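Transcriptional regulator (Streptococcus pneumoniae, PDB 2GNP) probably acts as a sugar-responsive transcriptional regulator, its putative sugar-binding domain sensing a small effector that would adjust gene expression. Local coordinates at residues I38-E41 with R42-V46; P29-F32 with D33-P36; H95-A98 with K99-V102. All coordinates share one frame; numbering follows the deposited sequence.

Contact 1 (I38-E41 with R42-V46); sequences ILSE and RISQV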
loop_
_atom_site.group_PDB
_atom_site.type_symbol
_atom_site.label_atom_id
_atom_site.label_comp_id
_atom_site.label_asym_id
_atom_site.label_seq_id
_atom_site.Cartn_x
_atom_site.Cartn_y
_atom_site.Cartn_z
ATOM N N ILE A 38 -0.723 -4.439 21.015
ATOM C CA ILE A 38 0.005 -3.252 21.451
ATOM C C ILE A 38 0.935 -2.727 20.298
ATOM O O ILE A 38 1.061 -1.488 20.079
ATOM C CB ILE A 38 0.843 -3.560 22.728
ATOM C CG1 ILE A 38 -0.124 -3.933 23.866
ATOM C CG2 ILE A 38 1.709 -2.321 23.127
ATOM C CD1 ILE A 38 0.484 -4.706 25.087
ATOM N N LEU A 39 1.600 -3.664 19.617
ATOM C CA LEU A 39 2.523 -3.272 18.555
ATOM C C LEU A 39 1.710 -2.632 17.438
ATOM O O LEU A 39 2.060 -1.543 16.999
ATOM C CB LEU A 39 3.322 -4.461 18.019
ATOM C CG LEU A 39 4.230 -4.123 16.825
ATOM C CD1 LEU A 39 5.300 -3.095 17.162
ATOM C CD2 LEU A 39 4.931 -5.422 16.311
ATOM N N SER A 40 0.600 -3.263 17.025
ATOM C CA SER A 40 -0.248 -2.663 15.966
ATOM C C SER A 40 -0.788 -1.292 16.377
ATOM O O SER A 40 -0.840 -0.371 15.561
ATOM C CB SER A 40 -1.375 -3.635 15.587
ATOM O OG SER A 40 -2.264 -3.017 14.660
ATOM N N GLU A 41 -1.170 -1.113 17.648
ATOM C CA GLU A 41 -1.569 0.224 18.099
ATOM C C GLU A 41 -0.451 1.261 17.929
ATOM O O GLU A 41 -0.697 2.402 17.524
ATOM C CB GLU A 41 -2.028 0.208 19.575
ATOM C CG GLU A 41 -2.833 1.447 20.029
ATOM C CD GLU A 41 -1.977 2.646 20.431
ATOM O OE1 GLU A 41 -0.763 2.488 20.710
ATOM O OE2 GLU A 41 -2.523 3.772 20.485
ATOM N N ARG A 42 0.771 0.874 18.278
ATOM C CA ARG A 42 1.880 1.822 18.305
ATOM C C ARG A 42 2.205 2.276 16.891
ATOM O O ARG A 42 2.403 3.458 16.666
ATOM C CB ARG A 42 3.098 1.175 18.926
ATOM C CG ARG A 42 4.162 2.202 19.407
ATOM C CD ARG A 42 4.946 1.680 20.676
ATOM N NE ARG A 42 5.599 0.459 20.330
ATOM C CZ ARG A 42 5.591 -0.667 21.009
ATOM N NH1 ARG A 42 5.022 -0.802 22.237
ATOM N NH2 ARG A 42 6.206 -1.661 20.446
ATOM N N ILE A 43 2.206 1.312 15.970
ATOM C CA ILE A 43 2.517 1.582 14.570
ATOM C C ILE A 43 1.371 2.418 13.997
ATOM O O ILE A 43 1.610 3.421 13.332
ATOM C CB ILE A 43 2.716 0.270 13.777
ATOM C CG1 ILE A 43 4.003 -0.442 14.224
ATOM C CG2 ILE A 43 2.733 0.538 12.260
ATOM C CD1 ILE A 43 4.128 -1.852 13.707
ATOM N N SER A 44 0.151 2.010 14.287
ATOM C CA SER A 44 -1.030 2.712 13.760
ATOM C C SER A 44 -1.120 4.146 14.216
ATOM O O SER A 44 -1.563 5.018 13.448
ATOM C CB SER A 44 -2.329 1.978 14.111
ATOM O OG SER A 44 -2.368 0.706 13.545
ATOM N N GLN A 45 -0.751 4.434 15.478
ATOM C CA GLN A 45 -0.833 5.815 15.971
ATOM C C GLN A 45 0.198 6.715 15.294
ATOM O O GLN A 45 -0.060 7.867 14.985
ATOM C CB GLN A 45 -0.667 5.828 17.512
ATOM C CG GLN A 45 -0.876 7.173 18.103
ATOM C CD GLN A 45 -2.297 7.707 17.847
ATOM O OE1 GLN A 45 -2.458 8.752 17.225
ATOM N NE2 GLN A 45 -3.309 6.974 18.288
ATOM N N VAL A 46 1.402 6.167 15.083
ATOM C CA VAL A 46 2.462 6.927 14.444
ATOM C C VAL A 46 1.971 7.250 13.034
ATOM O O VAL A 46 1.981 8.423 12.612
ATOM C CB VAL A 46 3.751 6.154 14.438
ATOM C CG1 VAL A 46 4.774 6.796 13.450
ATOM C CG2 VAL A 46 4.328 6.074 15.904
#
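The guanidinium of R42 has two aliphatic neighbours one turn back or less: the CG2 methyl of I38 stands 3.8 Å from NH1, and CD1 of L39 lies 3.7 Å from NH2. Both methyls approach the flat group at a slant, neither squarely over it nor in its plane. The R42 chain reaches them by bending at chi2 and chi3, which turns it back toward the start of the helix, where NH2 makes a salt bridge with D34. The other flat pair is E41 and Q45, side by side and pointing the same way, with carboxylate and amide planes 42° apart; E41 OE2 stays 4.0 Å from Q45 NE2, beyond bonding range.

The same L39 CD1 also packs against I43 CD1 at 3.9 Å, between the arginine and the isoleucine. S44 turns OG back beside its own backbone N (chi1 -62°), and from there OG donates to S40 O over 2.7 Å. That carbonyl also receives S44 N, the two donors gripping it from opposite faces of its plane. The backbone bond from I43 N to L39 O runs nearly straight at 165°. These i to i+4 bonds, with a serine hydroxyl returned to the preceding turn, are classic for an alpha helix, here the first half of helix 36-54, which packs on strand 24-28 and helix 67-75.

Contact 2 (P29-F32 with D33-P36); sequences PNEF and DDTP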
loop_
_atom_site.group_PDB
_atom_site.type_symbol
_atom_site.label_atom_id
_atom_site.label_comp_id
_atom_site.label_asym_id
_atom_site.label_seq_id
_atom_site.Cartn_x
_atom_site.Cartn_y
_atom_site.Cartn_z
ATOM N N PRO A 29 9.972 1.121 17.424
ATOM C CA PRO A 29 10.727 0.140 18.184
ATOM C C PRO A 29 9.835 -1.003 18.648
ATOM O O PRO A 29 8.620 -0.786 18.862
ATOM C CB PRO A 29 11.218 0.943 19.391
ATOM C CG PRO A 29 10.188 2.004 19.593
ATOM C CD PRO A 29 9.796 2.391 18.156
ATOM N N ASN A 30 10.412 -2.196 18.775
ATOM C CA ASN A 30 9.670 -3.310 19.325
ATOM C C ASN A 30 10.071 -3.391 20.809
ATOM O O ASN A 30 11.268 -3.260 21.111
ATOM C CB ASN A 30 10.028 -4.611 18.613
ATOM C CG ASN A 30 9.614 -4.604 17.136
ATOM O OD1 ASN A 30 10.362 -4.141 16.268
ATOM N ND2 ASN A 30 8.406 -5.068 16.869
ATOM N N GLU A 31 9.087 -3.613 21.685
ATOM C CA GLU A 31 9.277 -3.639 23.167
ATOM C C GLU A 31 9.136 -5.097 23.638
ATOM O O GLU A 31 8.352 -5.860 23.100
ATOM C CB GLU A 31 8.255 -2.728 23.925
ATOM C CG GLU A 31 8.454 -1.174 23.868
ATOM C CD GLU A 31 7.504 -0.327 24.822
ATOM O OE1 GLU A 31 6.710 -0.890 25.634
ATOM O OE2 GLU A 31 7.525 0.939 24.752
ATOM N N PHE A 32 9.931 -5.502 24.627
ATOM C CA PHE A 32 9.857 -6.880 25.113
ATOM C C PHE A 32 8.437 -7.281 25.555
ATOM O O PHE A 32 8.027 -8.433 25.358
ATOM C CB PHE A 32 10.819 -7.089 26.302
ATOM C CG PHE A 32 10.913 -8.528 26.758
ATOM C CD1 PHE A 32 10.172 -8.984 27.862
ATOM C CD2 PHE A 32 11.728 -9.435 26.080
ATOM C CE1 PHE A 32 10.260 -10.330 28.287
ATOM C CE2 PHE A 32 11.825 -10.772 26.502
ATOM C CZ PHE A 32 11.100 -11.212 27.595
ATOM N N ASP A 33 7.722 -6.336 26.176
ATOM C CA ASP A 33 6.381 -6.592 26.743
ATOM C C ASP A 33 5.237 -6.509 25.705
ATOM O O ASP A 33 4.060 -6.598 26.062
ATOM C CB ASP A 33 6.107 -5.576 27.852
ATOM C CG ASP A 33 6.877 -5.872 29.103
ATOM O OD1 ASP A 33 7.296 -7.042 29.257
ATOM O OD2 ASP A 33 7.082 -4.958 29.929
ATOM N N ASP A 34 5.589 -6.266 24.440
ATOM C CA ASP A 34 4.587 -6.189 23.348
ATOM C C ASP A 34 3.736 -7.415 23.205
ATOM O O ASP A 34 4.221 -8.550 23.375
ATOM C CB ASP A 34 5.248 -5.876 21.975
ATOM C CG ASP A 34 5.609 -4.395 21.827
ATOM O OD1 ASP A 34 5.164 -3.597 22.699
ATOM O OD2 ASP A 34 6.348 -4.036 20.872
ATOM N N THR A 35 2.464 -7.172 22.890
ATOM C CA THR A 35 1.584 -8.165 22.288
ATOM C C THR A 35 1.385 -7.698 20.845
ATOM O O THR A 35 1.660 -6.538 20.548
ATOM C CB THR A 35 0.146 -8.201 22.915
ATOM O OG1 THR A 35 -0.597 -7.012 22.531
ATOM C CG2 THR A 35 0.165 -8.314 24.422
ATOM N N PRO A 36 0.862 -8.575 19.961
ATOM C CA PRO A 36 0.515 -8.085 18.603
ATOM C C PRO A 36 -0.413 -6.854 18.596
ATOM O O PRO A 36 -0.267 -5.951 17.747
ATOM C CB PRO A 36 -0.144 -9.312 17.971
ATOM C CG PRO A 36 0.559 -10.465 18.645
ATOM C CD PRO A 36 0.609 -10.021 20.085
HETATM O O HOH W 1 6.997 -6.089 19.217
HETATM O O HOH W 2 4.709 -3.412 25.502
HETATM O O HOH W 3 6.908 -2.192 27.887
#
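D34 folds its carboxylate back across the turn toward E31, with CG set beside its own backbone N (chi1 -78°). From there OD2 accepts the backbone N-H of E31 over 2.9 Å in an almost linear bond of 173°; the donor comes from well above the carboxylate plane. The other oxygen, OD1, rests 3.4 Å from CB of E31; the carboxylate thus reaches from the E31 backbone N to its CB. In return D34 N donates to E31 O at 3.1 Å, closing a type I beta turn from E31 to D34.

At the corner of the turn, F32 and D33 slant past each other: D33 OD1 lies at the edge of the phenyl ring, near its plane, 3.7 Å from CD1, with ring and carboxylate planes 65° apart. N30 reaches D34 through a water, which donates to D34 OD2 and accepts from N30 ND2; the amide's own OD1 is bonded to N254 N. The E31 chain runs extended beyond CG, leaving OE1 4.3 Å from D34 OD1.

Two carboxylates that near would be expected to repel. A second water within bonding distance of E31 OE1 and D34 OD1, though with more acceptors in reach than protons, the D34-R42 salt bridge and a weak, long E31-R42 ion pair probably offset this. D34 OD2 gathers a backbone N-H, a water and a guanidinium, which should favour its ionised form.

Contact 3 (H95-A98 with K99-V102); sequences HIHA and KYHV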
loop_
_atom_site.group_PDB
_atom_site.type_symbol
_atom_site.label_atom_id
_atom_site.label_comp_id
_atom_site.label_asym_id
_atom_site.label_seq_id
_atom_site.Cartn_x
_atom_site.Cartn_y
_atom_site.Cartn_z
ATOM N N HIS A 95 -13.031 -11.481 -0.373
ATOM C CA HIS A 95 -13.551 -11.910 0.936
ATOM C C HIS A 95 -12.834 -11.334 2.159
ATOM O O HIS A 95 -12.745 -11.974 3.230
ATOM C CB HIS A 95 -13.627 -13.441 1.022
ATOM C CG HIS A 95 -14.646 -14.046 0.103
ATOM N ND1 HIS A 95 -14.300 -14.797 -1.004
ATOM C CD2 HIS A 95 -16.000 -14.017 0.128
ATOM C CE1 HIS A 95 -15.397 -15.194 -1.627
ATOM N NE2 HIS A 95 -16.442 -14.732 -0.961
ATOM N N ILE A 96 -12.328 -10.117 2.016
ATOM C CA ILE A 96 -11.703 -9.445 3.159
ATOM C C ILE A 96 -12.773 -8.764 4.027
ATOM O O ILE A 96 -13.917 -8.607 3.590
ATOM C CB ILE A 96 -10.559 -8.489 2.716
ATOM C CG1 ILE A 96 -11.112 -7.275 1.966
ATOM C CG2 ILE A 96 -9.527 -9.269 1.852
ATOM C CD1 ILE A 96 -10.108 -6.146 1.828
ATOM N N HIS A 97 -12.406 -8.405 5.258
ATOM C CA HIS A 97 -13.314 -7.720 6.172
ATOM C C HIS A 97 -13.859 -6.450 5.534
ATOM O O HIS A 97 -13.085 -5.676 4.936
ATOM C CB HIS A 97 -12.600 -7.378 7.481
ATOM C CG HIS A 97 -12.520 -8.524 8.442
ATOM N ND1 HIS A 97 -12.930 -8.426 9.758
ATOM C CD2 HIS A 97 -12.083 -9.799 8.275
ATOM C CE1 HIS A 97 -12.746 -9.592 10.357
ATOM N NE2 HIS A 97 -12.239 -10.444 9.481
ATOM N N ALA A 98 -15.180 -6.243 5.642
ATOM C CA ALA A 98 -15.796 -5.002 5.135
ATOM C C ALA A 98 -15.018 -3.800 5.645
ATOM O O ALA A 98 -14.916 -2.796 4.947
ATOM C CB ALA A 98 -17.269 -4.882 5.549
ATOM N N LYS A 99 -14.504 -3.907 6.870
ATOM C CA LYS A 99 -13.740 -2.822 7.521
ATOM C C LYS A 99 -12.477 -2.422 6.753
ATOM O O LYS A 99 -11.967 -1.276 6.887
ATOM C CB LYS A 99 -13.319 -3.257 8.922
ATOM C CG LYS A 99 -14.147 -2.698 10.053
ATOM C CD LYS A 99 -14.011 -1.188 10.170
ATOM C CE LYS A 99 -13.135 -0.755 11.375
ATOM N NZ LYS A 99 -13.210 0.728 11.500
ATOM N N TYR A 100 -11.969 -3.386 5.995
ATOM C CA TYR A 100 -10.688 -3.302 5.286
ATOM C C TYR A 100 -10.872 -2.993 3.803
ATOM O O TYR A 100 -9.880 -2.838 3.064
ATOM C CB TYR A 100 -9.941 -4.637 5.430
ATOM C CG TYR A 100 -9.564 -5.020 6.877
ATOM C CD1 TYR A 100 -9.830 -4.175 7.962
ATOM C CD2 TYR A 100 -8.929 -6.243 7.137
ATOM C CE1 TYR A 100 -9.469 -4.535 9.291
ATOM C CE2 TYR A 100 -8.566 -6.611 8.437
ATOM C CZ TYR A 100 -8.830 -5.774 9.508
ATOM O OH TYR A 100 -8.454 -6.185 10.788
ATOM N N HIS A 101 -12.139 -2.906 3.345
ATOM C CA HIS A 101 -12.421 -2.714 1.928
ATOM C C HIS A 101 -12.035 -1.259 1.520
ATOM O O HIS A 101 -12.317 -0.316 2.311
ATOM C CB HIS A 101 -13.919 -2.878 1.678
ATOM C CG HIS A 101 -14.283 -2.729 0.256
ATOM N ND1 HIS A 101 -14.409 -3.806 -0.603
ATOM C CD2 HIS A 101 -14.464 -1.622 -0.494
ATOM C CE1 HIS A 101 -14.705 -3.358 -1.811
ATOM N NE2 HIS A 101 -14.719 -2.036 -1.777
ATOM N N VAL A 102 -11.466 -1.067 0.310
ATOM C CA VAL A 102 -11.065 0.352 -0.096
ATOM C C VAL A 102 -12.241 1.336 0.044
ATOM O O VAL A 102 -12.055 2.490 0.464
ATOM C CB VAL A 102 -10.428 0.443 -1.511
ATOM C CG1 VAL A 102 -11.452 0.084 -2.622
ATOM C CG2 VAL A 102 -9.738 1.756 -1.747
#
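A short 3-10 turn leading into helix 102-113 brings H97 against Y100, its two backbone bonds each spanning three residues. Y100 N donates to H97 O over 2.8 Å, and H101 N to A98 O over 3.2 Å; H101 then serves as the N-cap residue of the helix.

The turn places CB of H97 over one face of the Y100 ring, 4.0 Å from the centroid and 18° off the normal, a CH-pi contact displaced toward the rim. The imidazole continues past that ring, with planes 24° apart and centroids 5.3 Å from each other, so the near-parallel rings barely overlap. I96 approaches the backbone side of the tyrosine: its CG1 takes the crowded position between N and the carbonyl carbon (chi1 69°), carrying CD1 to 3.5 Å from Y100 O and 3.9 Å from Y100 CB.

This surface turn belongs to the connection from strand 85-88 to helix 102-113. The K99 ammonium makes a salt bridge with D74 of helix 67-75, the Y100 side chain touches K67 and S70 of that helix, and I96 meets W65 and Q168. A98 O also accepts from T104 OG1, tying the turn to the first residues of helix 102-113.

How the contacts relate
Contacts 1 and 2 follow one another along the chain, their centres 10 Å apart, and R42 joins them. R42 NH2 to D34 OD2 refines at 2.4 Å, doubtfully short for the salt bridge, and R42 NH2 probably makes a weak hydrogen bond to P29 O at 3.0 Å; L39 CD2 packs on N30 ND2 at 3.5 Å. T35, whose OG1 caps I38 N, joins the loop to the start of helix 36-54. Contact 3 stands apart, its centre 20 Å from that of contact 1 and 27 Å from that of contact 2, touching neither. Helix 67-75 is a shared neighbour: S40 and S44 of contact 1 and K99 and Y100 of contact 3 all meet it, K67 touching both S40 and Y100.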